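Local coordinates for APL1 (Anopheles gambiae, PDB 3O6N), which probably pairs with the leucine-rich repeat protein LRIM1 in a heterodimer that regulates complement-like immunity in the mosquito, at residues 132-137 with 157-162; 242-247 with 269-274; 261-266 with 287-292; 333-338 with 361-366. All coordinates share one frame; numbering follows the deposited sequence. Where two conformers were deposited one is given.

Contact 1 of 4, residues 132-137 with 157-162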
# COMPACT_ATOMS: atom_id res chain seq x y z
N LEU A 132 -14.21 -8.53 -13.31
CA LEU A 132 -13.36 -9.50 -13.99
C LEU A 132 -14.20 -10.67 -14.47
O LEU A 132 -15.04 -11.19 -13.72
CB LEU A 132 -12.28 -10.00 -13.04
CG LEU A 132 -11.31 -8.96 -12.48
CD1 LEU A 132 -10.37 -9.60 -11.46
CD2 LEU A 132 -10.52 -8.31 -13.61
N PRO A 133 -14.00 -11.09 -15.72
CA PRO A 133 -14.69 -12.27 -16.25
C PRO A 133 -14.29 -13.52 -15.48
O PRO A 133 -13.13 -13.67 -15.12
CB PRO A 133 -14.18 -12.36 -17.69
CG PRO A 133 -13.70 -11.00 -18.02
CD PRO A 133 -13.16 -10.43 -16.74
N ARG A 134 -15.25 -14.41 -15.24
CA ARG A 134 -14.94 -15.67 -14.59
C ARG A 134 -13.86 -16.40 -15.39
O ARG A 134 -13.98 -16.55 -16.60
CB ARG A 134 -16.18 -16.55 -14.50
CG ARG A 134 -15.90 -17.94 -13.95
CD ARG A 134 -15.80 -17.91 -12.44
NE ARG A 134 -17.12 -17.95 -11.82
CZ ARG A 134 -17.67 -19.06 -11.33
NH1 ARG A 134 -17.02 -20.21 -11.39
NH2 ARG A 134 -18.88 -19.01 -10.79
N GLY A 135 -12.80 -16.82 -14.71
CA GLY A 135 -11.76 -17.62 -15.33
C GLY A 135 -10.68 -16.81 -16.03
O GLY A 135 -9.86 -17.38 -16.76
N ILE A 136 -10.66 -15.50 -15.81
CA ILE A 136 -9.73 -14.62 -16.50
C ILE A 136 -8.27 -15.06 -16.36
O ILE A 136 -7.50 -14.98 -17.31
CB ILE A 136 -9.90 -13.14 -16.05
CG1 ILE A 136 -9.06 -12.21 -16.92
CG2 ILE A 136 -9.56 -12.96 -14.57
CD1 ILE A 136 -9.48 -12.17 -18.38
N PHE A 137 -7.90 -15.55 -15.18
CA PHE A 137 -6.52 -15.97 -14.93
C PHE A 137 -6.41 -17.47 -14.69
O PHE A 137 -5.43 -17.93 -14.11
CB PHE A 137 -5.94 -15.25 -13.72
CG PHE A 137 -5.99 -13.75 -13.82
CD1 PHE A 137 -5.53 -13.10 -14.95
CD2 PHE A 137 -6.49 -13.00 -12.77
CE1 PHE A 137 -5.57 -11.72 -15.04
CE2 PHE A 137 -6.54 -11.62 -12.85
CZ PHE A 137 -6.08 -10.98 -13.98
N GLU A 157 -13.73 -12.18 -7.11
CA GLU A 157 -14.35 -13.44 -6.69
C GLU A 157 -13.30 -14.43 -6.19
O GLU A 157 -12.13 -14.35 -6.59
CB GLU A 157 -15.20 -14.06 -7.81
CG GLU A 157 -16.29 -13.14 -8.34
CD GLU A 157 -17.33 -12.77 -7.30
OE1 GLU A 157 -17.45 -13.49 -6.29
OE2 GLU A 157 -18.04 -11.76 -7.50
N ASP A 158 -13.71 -15.34 -5.32
CA ASP A 158 -12.77 -16.20 -4.60
C ASP A 158 -12.04 -17.20 -5.49
O ASP A 158 -11.01 -17.74 -5.09
CB ASP A 158 -13.49 -16.93 -3.46
CG ASP A 158 -13.75 -16.04 -2.25
OD1 ASP A 158 -13.41 -14.83 -2.29
OD2 ASP A 158 -14.31 -16.55 -1.26
N ASP A 159 -12.55 -17.45 -6.69
CA ASP A 159 -11.87 -18.35 -7.62
C ASP A 159 -10.85 -17.62 -8.50
O ASP A 159 -10.16 -18.25 -9.30
CB ASP A 159 -12.88 -19.09 -8.51
CG ASP A 159 -13.53 -18.17 -9.53
OD1 ASP A 159 -14.00 -17.08 -9.15
OD2 ASP A 159 -13.54 -18.52 -10.72
N THR A 160 -10.76 -16.31 -8.35
CA THR A 160 -9.95 -15.50 -9.28
C THR A 160 -8.50 -15.98 -9.39
O THR A 160 -7.97 -16.10 -10.49
CB THR A 160 -10.00 -14.00 -8.92
OG1 THR A 160 -11.35 -13.54 -9.01
CG2 THR A 160 -9.13 -13.19 -9.87
N PHE A 161 -7.89 -16.27 -8.25
CA PHE A 161 -6.47 -16.63 -8.23
C PHE A 161 -6.22 -18.11 -7.93
O PHE A 161 -5.13 -18.49 -7.49
CB PHE A 161 -5.72 -15.72 -7.25
CG PHE A 161 -5.82 -14.26 -7.61
CD1 PHE A 161 -5.21 -13.77 -8.75
CD2 PHE A 161 -6.55 -13.39 -6.82
CE1 PHE A 161 -5.31 -12.42 -9.09
CE2 PHE A 161 -6.66 -12.05 -7.14
CZ PHE A 161 -6.04 -11.56 -8.28
N GLN A 162 -7.22 -18.95 -8.19
CA GLN A 162 -7.09 -20.39 -7.94
C GLN A 162 -5.89 -21.01 -8.66
O GLN A 162 -5.22 -21.89 -8.12
CB GLN A 162 -8.38 -21.12 -8.34
CG GLN A 162 -8.65 -21.16 -9.84
CD GLN A 162 -9.86 -22.01 -10.20
OE1 GLN A 162 -10.89 -21.98 -9.52
NE2 GLN A 162 -9.74 -22.78 -11.28
O HOH W 1 -12.10 -16.17 -12.26
O HOH W 2 -9.51 -16.07 -12.88
O HOH W 3 -6.51 -18.26 -11.42

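Contact 2 of 4, residues 242-247 with 269-274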
# COMPACT_ATOMS: atom_id res chain seq x y z
N ALA A 242 -5.21 -6.70 19.48
CA ALA A 242 -4.78 -8.02 19.96
C ALA A 242 -4.17 -8.88 18.85
O ALA A 242 -3.22 -9.63 19.09
CB ALA A 242 -5.95 -8.75 20.61
N TRP A 243 -4.71 -8.76 17.64
CA TRP A 243 -4.24 -9.52 16.49
C TRP A 243 -2.76 -9.28 16.17
O TRP A 243 -2.15 -10.06 15.45
CB TRP A 243 -5.11 -9.20 15.27
CG TRP A 243 -5.34 -7.73 15.13
CD1 TRP A 243 -6.39 -7.02 15.64
CD2 TRP A 243 -4.51 -6.79 14.45
NE1 TRP A 243 -6.25 -5.69 15.32
CE2 TRP A 243 -5.11 -5.52 14.59
CE3 TRP A 243 -3.31 -6.90 13.74
CZ2 TRP A 243 -4.55 -4.37 14.03
CZ3 TRP A 243 -2.76 -5.76 13.19
CH2 TRP A 243 -3.38 -4.51 13.34
N LEU A 244 -2.19 -8.20 16.70
CA LEU A 244 -0.77 -7.91 16.47
C LEU A 244 0.16 -9.01 16.99
O LEU A 244 1.31 -9.12 16.56
CB LEU A 244 -0.39 -6.56 17.08
CG LEU A 244 -0.78 -5.33 16.25
CD1 LEU A 244 -0.60 -4.05 17.06
CD2 LEU A 244 0.02 -5.28 14.96
N LEU A 245 -0.35 -9.82 17.92
CA LEU A 245 0.44 -10.90 18.51
C LEU A 245 0.84 -11.92 17.45
O LEU A 245 1.78 -12.69 17.64
CB LEU A 245 -0.37 -11.60 19.60
CG LEU A 245 0.43 -12.42 20.61
CD1 LEU A 245 1.27 -11.50 21.48
CD2 LEU A 245 -0.49 -13.27 21.47
N ASN A 246 0.13 -11.92 16.33
CA ASN A 246 0.36 -12.90 15.28
C ASN A 246 1.45 -12.51 14.28
O ASN A 246 1.73 -13.26 13.34
CB ASN A 246 -0.94 -13.21 14.56
CG ASN A 246 -1.93 -13.92 15.46
OD1 ASN A 246 -1.54 -14.60 16.40
ND2 ASN A 246 -3.22 -13.76 15.17
N TYR A 247 2.07 -11.35 14.49
CA TYR A 247 3.03 -10.81 13.53
C TYR A 247 4.34 -10.39 14.20
O TYR A 247 4.67 -9.20 14.26
CB TYR A 247 2.39 -9.67 12.72
CG TYR A 247 1.06 -10.11 12.17
CD1 TYR A 247 1.00 -11.02 11.11
CD2 TYR A 247 -0.14 -9.69 12.72
CE1 TYR A 247 -0.20 -11.47 10.62
CE2 TYR A 247 -1.35 -10.13 12.23
CZ TYR A 247 -1.38 -11.03 11.18
OH TYR A 247 -2.58 -11.48 10.68
N VAL A 269 4.26 -8.07 23.01
CA VAL A 269 5.27 -8.82 23.75
C VAL A 269 6.06 -9.81 22.89
O VAL A 269 7.14 -10.25 23.27
CB VAL A 269 4.67 -9.59 24.95
CG1 VAL A 269 4.00 -8.62 25.92
CG2 VAL A 269 3.69 -10.65 24.47
N LYS A 270 5.51 -10.16 21.73
CA LYS A 270 6.17 -11.12 20.84
C LYS A 270 6.95 -10.42 19.73
O LYS A 270 7.56 -11.08 18.89
CB LYS A 270 5.15 -12.08 20.23
CG LYS A 270 4.38 -12.91 21.24
CD LYS A 270 5.31 -13.63 22.19
CE LYS A 270 4.53 -14.46 23.20
NZ LYS A 270 5.35 -14.82 24.40
N MET A 271 6.91 -9.09 19.73
CA MET A 271 7.63 -8.32 18.72
C MET A 271 9.13 -8.46 18.92
O MET A 271 9.67 -8.10 19.97
CB MET A 271 7.24 -6.84 18.79
CG MET A 271 5.75 -6.57 18.58
SD MET A 271 5.29 -6.69 16.85
CE MET A 271 3.52 -6.36 16.92
N GLN A 272 9.82 -8.98 17.91
CA GLN A 272 11.26 -9.20 17.99
C GLN A 272 12.07 -8.01 17.48
O GLN A 272 13.23 -7.84 17.86
CB GLN A 272 11.64 -10.45 17.20
CG GLN A 272 11.06 -11.74 17.74
CD GLN A 272 11.03 -12.84 16.70
OE1 GLN A 272 9.99 -13.10 16.09
NE2 GLN A 272 12.17 -13.48 16.48
N ARG A 273 11.48 -7.20 16.61
CA ARG A 273 12.25 -6.16 15.93
C ARG A 273 11.44 -4.94 15.51
O ARG A 273 11.86 -4.18 14.64
CB ARG A 273 12.94 -6.75 14.70
CG ARG A 273 12.00 -7.46 13.77
CD ARG A 273 12.69 -7.92 12.50
NE ARG A 273 11.75 -8.59 11.61
CZ ARG A 273 11.96 -8.80 10.32
NH1 ARG A 273 13.08 -8.39 9.74
NH2 ARG A 273 11.04 -9.43 9.59
N LEU A 274 10.28 -4.74 16.14
CA LEU A 274 9.45 -3.58 15.82
C LEU A 274 10.20 -2.27 16.09
O LEU A 274 10.69 -2.05 17.20
CB LEU A 274 8.16 -3.62 16.64
CG LEU A 274 7.18 -2.48 16.39
CD1 LEU A 274 6.66 -2.52 14.95
CD2 LEU A 274 6.03 -2.55 17.38

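Contact 3 of 4, residues 261-266 with 287-292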
# COMPACT_ATOMS: atom_id res chain seq x y z
N GLU A 261 -8.79 3.21 21.44
CA GLU A 261 -9.01 3.99 22.64
C GLU A 261 -7.94 3.76 23.69
O GLU A 261 -7.78 4.56 24.62
CB GLU A 261 -10.39 3.70 23.22
CG GLU A 261 -11.52 4.11 22.29
CD GLU A 261 -12.89 3.79 22.86
OE1 GLU A 261 -12.96 3.30 24.01
OE2 GLU A 261 -13.89 4.02 22.15
N LYS A 262 -7.20 2.66 23.56
CA LYS A 262 -6.06 2.42 24.43
C LYS A 262 -4.99 1.58 23.75
O LYS A 262 -5.27 0.80 22.84
CB LYS A 262 -6.51 1.78 25.75
CG LYS A 262 -7.14 0.41 25.60
CD LYS A 262 -7.67 -0.08 26.94
CE LYS A 262 -8.39 -1.41 26.80
NZ LYS A 262 -9.06 -1.81 28.08
N ILE A 263 -3.76 1.76 24.20
CA ILE A 263 -2.63 0.95 23.76
C ILE A 263 -1.97 0.32 24.98
O ILE A 263 -1.50 1.02 25.87
CB ILE A 263 -1.60 1.79 22.98
CG1 ILE A 263 -2.15 2.20 21.61
CG2 ILE A 263 -0.30 1.00 22.80
CD1 ILE A 263 -2.36 1.03 20.64
N MET A 264 -1.96 -1.01 25.01
CA MET A 264 -1.33 -1.76 26.09
C MET A 264 -0.14 -2.54 25.54
O MET A 264 -0.04 -2.74 24.34
CB MET A 264 -2.32 -2.74 26.73
CG MET A 264 -3.44 -2.09 27.52
SD MET A 264 -2.88 -1.39 29.08
CE MET A 264 -4.41 -0.71 29.71
N TYR A 265 0.74 -2.98 26.43
CA TYR A 265 1.95 -3.67 25.99
C TYR A 265 1.68 -5.11 25.55
O TYR A 265 2.46 -5.70 24.81
CB TYR A 265 2.99 -3.66 27.11
CG TYR A 265 2.53 -4.35 28.38
CD1 TYR A 265 2.63 -5.73 28.52
CD2 TYR A 265 2.00 -3.62 29.43
CE1 TYR A 265 2.21 -6.36 29.68
CE2 TYR A 265 1.57 -4.24 30.60
CZ TYR A 265 1.68 -5.61 30.71
OH TYR A 265 1.26 -6.22 31.87
N HIS A 266 0.56 -5.67 26.00
CA HIS A 266 0.28 -7.10 25.78
C HIS A 266 0.42 -7.58 24.33
O HIS A 266 1.09 -8.57 24.08
CB HIS A 266 -1.08 -7.49 26.36
CG HIS A 266 -1.18 -7.30 27.84
ND1 HIS A 266 -1.74 -6.18 28.42
CD2 HIS A 266 -0.76 -8.08 28.86
CE1 HIS A 266 -1.68 -6.29 29.73
NE2 HIS A 266 -1.09 -7.43 30.03
N LEU A 287 -2.43 4.69 27.83
CA LEU A 287 -1.22 4.14 27.24
C LEU A 287 -0.37 3.43 28.29
O LEU A 287 0.07 4.05 29.26
CB LEU A 287 -0.39 5.26 26.61
CG LEU A 287 0.99 4.85 26.10
CD1 LEU A 287 0.85 3.97 24.87
CD2 LEU A 287 1.82 6.09 25.78
N ASN A 288 -0.14 2.14 28.09
CA ASN A 288 0.78 1.41 28.96
C ASN A 288 1.77 0.59 28.16
O ASN A 288 1.46 -0.52 27.73
CB ASN A 288 0.02 0.51 29.94
CG ASN A 288 0.95 -0.26 30.87
OD1 ASN A 288 2.15 -0.36 30.62
ND2 ASN A 288 0.40 -0.79 31.96
N LEU A 289 2.96 1.14 27.96
CA LEU A 289 4.06 0.40 27.38
C LEU A 289 5.19 0.27 28.41
O LEU A 289 6.34 0.06 28.05
CB LEU A 289 4.57 1.08 26.10
CG LEU A 289 3.64 1.03 24.89
CD1 LEU A 289 4.20 1.85 23.74
CD2 LEU A 289 3.37 -0.41 24.46
N TYR A 290 4.84 0.41 29.68
CA TYR A 290 5.82 0.28 30.76
C TYR A 290 5.78 -1.09 31.45
O TYR A 290 6.77 -1.51 32.05
CB TYR A 290 5.70 1.41 31.78
CG TYR A 290 4.29 1.72 32.23
CD1 TYR A 290 3.74 1.11 33.36
CD2 TYR A 290 3.51 2.64 31.54
CE1 TYR A 290 2.45 1.41 33.78
CE2 TYR A 290 2.22 2.94 31.95
CZ TYR A 290 1.70 2.32 33.06
OH TYR A 290 0.41 2.62 33.46
N GLY A 291 4.64 -1.77 31.38
CA GLY A 291 4.55 -3.13 31.88
C GLY A 291 5.61 -4.00 31.23
O GLY A 291 6.28 -4.80 31.89
N GLN A 292 5.75 -3.85 29.91
CA GLN A 292 6.84 -4.47 29.17
C GLN A 292 7.13 -3.63 27.93
O GLN A 292 6.42 -3.72 26.92
CB GLN A 292 6.50 -5.91 28.77
CG GLN A 292 7.64 -6.62 28.05
CD GLN A 292 7.34 -8.08 27.77
OE1 GLN A 292 6.78 -8.79 28.61
NE2 GLN A 292 7.70 -8.54 26.57
O HOH W 4 5.30 -5.33 24.97

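Contact 4 of 4, residues 333-338 with 361-366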
# COMPACT_ATOMS: atom_id res chain seq x y z
N LEU A 333 5.62 14.83 31.70
CA LEU A 333 6.50 13.94 30.96
C LEU A 333 7.84 13.89 31.68
O LEU A 333 8.38 14.92 32.07
CB LEU A 333 6.70 14.46 29.53
CG LEU A 333 7.63 13.62 28.64
CD1 LEU A 333 7.02 12.24 28.39
CD2 LEU A 333 7.94 14.34 27.33
N LYS A 334 8.35 12.68 31.88
CA LYS A 334 9.64 12.49 32.54
C LYS A 334 10.60 11.74 31.63
O LYS A 334 10.24 10.73 31.04
CB LYS A 334 9.47 11.72 33.85
CG LYS A 334 8.86 12.50 34.99
CD LYS A 334 8.79 11.64 36.24
CE LYS A 334 8.24 12.40 37.43
NZ LYS A 334 8.13 11.53 38.63
N LEU A 335 11.83 12.23 31.55
CA LEU A 335 12.87 11.56 30.78
C LEU A 335 14.11 11.39 31.65
O LEU A 335 14.42 12.26 32.47
CB LEU A 335 13.23 12.35 29.52
CG LEU A 335 12.18 12.49 28.41
CD1 LEU A 335 12.71 13.38 27.30
CD2 LEU A 335 11.78 11.12 27.85
N SER A 336 14.82 10.28 31.48
CA SER A 336 16.07 10.05 32.19
C SER A 336 17.18 10.89 31.58
O SER A 336 17.07 11.32 30.43
CB SER A 336 16.45 8.57 32.12
OG SER A 336 15.49 7.76 32.78
N THR A 337 18.24 11.11 32.34
CA THR A 337 19.37 11.90 31.87
C THR A 337 19.97 11.30 30.60
O THR A 337 20.52 12.01 29.77
CB THR A 337 20.47 11.99 32.95
OG1 THR A 337 19.89 12.43 34.19
CG2 THR A 337 21.56 12.97 32.53
N HIS A 338 19.85 9.98 30.46
CA HIS A 338 20.49 9.25 29.38
C HIS A 338 19.55 8.86 28.24
O HIS A 338 19.86 7.97 27.45
CB HIS A 338 21.16 8.00 29.93
CG HIS A 338 20.20 7.07 30.62
ND1 HIS A 338 19.37 6.22 29.92
CD2 HIS A 338 19.95 6.86 31.93
CE1 HIS A 338 18.63 5.53 30.78
NE2 HIS A 338 18.97 5.90 32.01
N ARG A 361 15.76 20.01 31.73
CA ARG A 361 17.10 19.79 32.26
C ARG A 361 17.83 18.75 31.40
O ARG A 361 19.06 18.70 31.38
CB ARG A 361 17.03 19.31 33.72
CG ARG A 361 16.44 20.33 34.68
CD ARG A 361 16.51 19.82 36.12
NE ARG A 361 17.89 19.75 36.60
CZ ARG A 361 18.27 19.06 37.67
NH1 ARG A 361 17.38 18.38 38.37
NH2 ARG A 361 19.55 19.06 38.03
N ASN A 362 17.06 17.93 30.68
CA ASN A 362 17.63 16.82 29.92
C ASN A 362 17.37 16.85 28.41
O ASN A 362 17.90 16.03 27.67
CB ASN A 362 17.14 15.48 30.48
CG ASN A 362 17.62 15.25 31.89
OD1 ASN A 362 18.76 15.55 32.23
ND2 ASN A 362 16.74 14.71 32.73
N VAL A 363 16.53 17.78 27.96
CA VAL A 363 16.25 17.90 26.53
C VAL A 363 15.96 19.37 26.22
O VAL A 363 15.53 20.13 27.09
CB VAL A 363 15.07 17.01 26.11
CG1 VAL A 363 13.75 17.60 26.55
CG2 VAL A 363 15.08 16.77 24.59
N ALA A 364 16.22 19.77 24.97
CA ALA A 364 16.00 21.14 24.56
C ALA A 364 15.79 21.23 23.05
O ALA A 364 15.59 20.21 22.39
CB ALA A 364 17.16 22.03 24.99
N ARG A 365 15.82 22.45 22.53
CA ARG A 365 15.69 22.65 21.09
C ARG A 365 17.08 22.66 20.45
O ARG A 365 18.04 23.13 21.06
CB ARG A 365 14.92 23.94 20.80
CG ARG A 365 13.51 23.88 21.35
CD ARG A 365 12.66 25.08 20.99
NE ARG A 365 11.27 24.82 21.34
CZ ARG A 365 10.78 24.88 22.57
NH1 ARG A 365 11.58 25.21 23.58
NH2 ARG A 365 9.50 24.62 22.80
N PRO A 366 17.18 22.17 19.21
CA PRO A 366 16.05 21.80 18.35
C PRO A 366 15.58 20.34 18.42
O PRO A 366 14.78 19.95 17.59
CB PRO A 366 16.59 22.09 16.95
CG PRO A 366 18.05 21.75 17.07
CD PRO A 366 18.46 22.13 18.48
O HOH W 5 14.24 15.24 31.46

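Contact 1 of 4, residues 132-137 with 157-162
The carbonyl oxygen of Thr-160 accepts from two waters, and both lead across to the backbone of Phe-137. Water 2 lies 2.8 Å from Thr-160 O and takes the N-H of Phe-137, while water 3, also donating to Thr-160 O, makes a weak bond to Phe-137 O. Water 1 accepts from Gly-135 N, in the type II turn of residues 133-136, and donates to Asp-159 OD2. Hydration thus does the work of direct hydrogen bonds, none of which joins the two segments. The charged pair is loosely engaged: Arg-134 NE and Asp-159 OD2 form a long salt bridge of 3.8 Å, the guanidinium and carboxylate planes 72° apart.

Away from these waters the contact turns apolar. Thr-160 divides its two branches between the regimes: with chi1 at -61°, Thr-160 OG1 folds back onto Glu-157 O (2.7 Å) and CG2 is left to meet the rings. Thr-160 CG2 meets the edge of the Phe-137 ring, 3.9 Å from Phe-137 CD2, and lies over the centre of one Phe-161 face. The two rings run side by side, nearly parallel but slid so far that they barely overlap, consistent with the phenylalanine spine of leucine-rich repeats. Both rest on Leu-146 of strand 145-147, the strand that separates the two loops along the chain, with strands 121-123 and 169-171 beyond.

Contact 2 of 4, residues 242-247 with 269-274
Apolar packing, without a hydrogen bond across it, joins loops of successive coils of the leucine-rich repeat solenoid at Leu-244, Leu-245 and Met-271. Residues 242-246 form a 3-10 segment between strands 230-232 and 252-254; residues 269-274 run from strand 262-264 toward strand 276-278. Met-271 reaches across to the 3-10 segment and to Tyr-247 just after it. Its side chain is bent at the second torsion (chi2 -76°), which carries the thioether across to Leu-244, which is buried. There Met-271 CE packs 3.9 Å from Leu-244 CB, and Met-271 SD lies 3.7 Å from Tyr-247 O.

Toward solvent the contact passes to Leu-245, whose CD1 faces Val-269 CG2 and the CG of Lys-270. Leu-245 has two conformations, so its very short approach to the lysine is doubtful; the aliphatic carbons of Lys-270 line the exposed edge of the contact. The backbone O of Leu-274, farther along the second segment, is hydrogen-bonded to Thr-296 OG1 in the following coil.

Leu-244 O accepts from Tyr-247 N at 3.1 Å and also lies 3.6 Å from Met-271 CE.

Contact 3 of 4, residues 261-266 with 287-292
A glycine backbone lies against a tyrosine ring: the CA of Gly-291 stands 3.9 Å from the centroid of the Tyr-265 ring, 30° off its normal, in a CH-pi contact. Having no side chain there, the glycine lets the main chain pass close over this face, and the peptide N of Gln-292 follows above the rim. His-266 ND1 covers the opposite face. The ring is swung into this slot by its first torsion (chi1 61°), which sets CG between the backbone N and the carbonyl carbon.

At the ring's edge sits the amide of Asn-288, with Asn-288 OD1 3.5 Å from Tyr-265 CD2. That oxygen is already occupied, since the N-H groups of Tyr-290 and Gly-291 both point to it in the carbonyl plane. The bond from Tyr-290 N makes an Asx turn and that from Gly-291 N an Asx motif; together they favour the bend that places Gly-291 over the ring.

Ahead of the turn, the segments pair as short, weakly bonded parallel strands, 262-264 with 286-288, apart from the long ladder of strands that the leucine-rich repeats build along the solenoid. The pairing rests on Asn-288 N, which donates to Ile-263 O at 2.8 Å and a nearly straight 172°; the same oxygen receives a CA-H contact from Leu-287. On one face of the pair Ile-263 and Leu-287 lie side by side, the leucine reaching Phe-317 of helix 314-317. On the other, the Met-264 side chain slants across Asn-288, Met-264 SD 3.6 Å from Asn-288 CB. Water 4 links the backbones, donating to Tyr-265 O and, at 2.8 Å, to Gln-292 O.

Contact 4 of 4, residues 333-338 with 361-366
Leu-335 and Val-363 form the buried half of this contact, while Asn-362 and Thr-337 make its more open half. Even the apolar pair is no close fit across the segments, with Leu-335 CD1 and Val-363 CG1 4.4 Å apart. The compactness of this side comes from what surrounds the leucine: Leu-341, Phe-317 of helix 314-317 and Leu-359 of helix 353-359 all touch it. Here the last coils of the leucine-rich repeats meet the C-terminal cap, which is cross-linked by the disulfides Cys-353 to Cys-387 and Cys-375 to Cys-386.

The outer half depends on one amide. With its CG anti to its own carbonyl carbon (chi1 -64°), Asn-362 points its side chain at the backbone of residues 335-337. Asn-362 ND2 makes a weak hydrogen bond of 3.4 Å to Leu-335 O, bent to 132°. Water 5 bridges the same two atoms, accepting from Asn-362 ND2 at 2.9 Å and donating to Leu-335 O at 3.2 Å. The oxygen end of the amide lies against Thr-337, with Asn-362 OD1 3.7 Å from Thr-337 CA and 3.8 Å from Thr-337 CG2, by contact alone. The backbone of Asn-362 has a second tie nearby, its O accepting from His-339 NE2.

A bent, long bond doubled by a water implies that the cap is held here by a hydrated polar link of modest strength, beside a leucine sunk in the core.

In the fold
All four contacts join successive coils of one solenoid, or its last coils and the cap. Each is partly buried, with an apolar inner side (Phe-137/Phe-161, Leu-244/Met-271, Ile-263/Leu-287, Leu-335/Val-363) and a side nearer solvent. Contact 1 touches none of the others, its nearest atoms about 17 Å from those of contact 2, and has three bridging waters on its polar side. Contacts 2 and 3 interleave along the chain and touch, Val-269 CB meeting Gln-292 NE2 at 3.6 Å; the first is largely apolar, with no hydrogen bond across it, the second ordered by weak strand pairing. Contact 4, centred about 36 Å from the chain's centre, relies on a weak bond and water. Helix 314-317 serves both contacts 3 and 4.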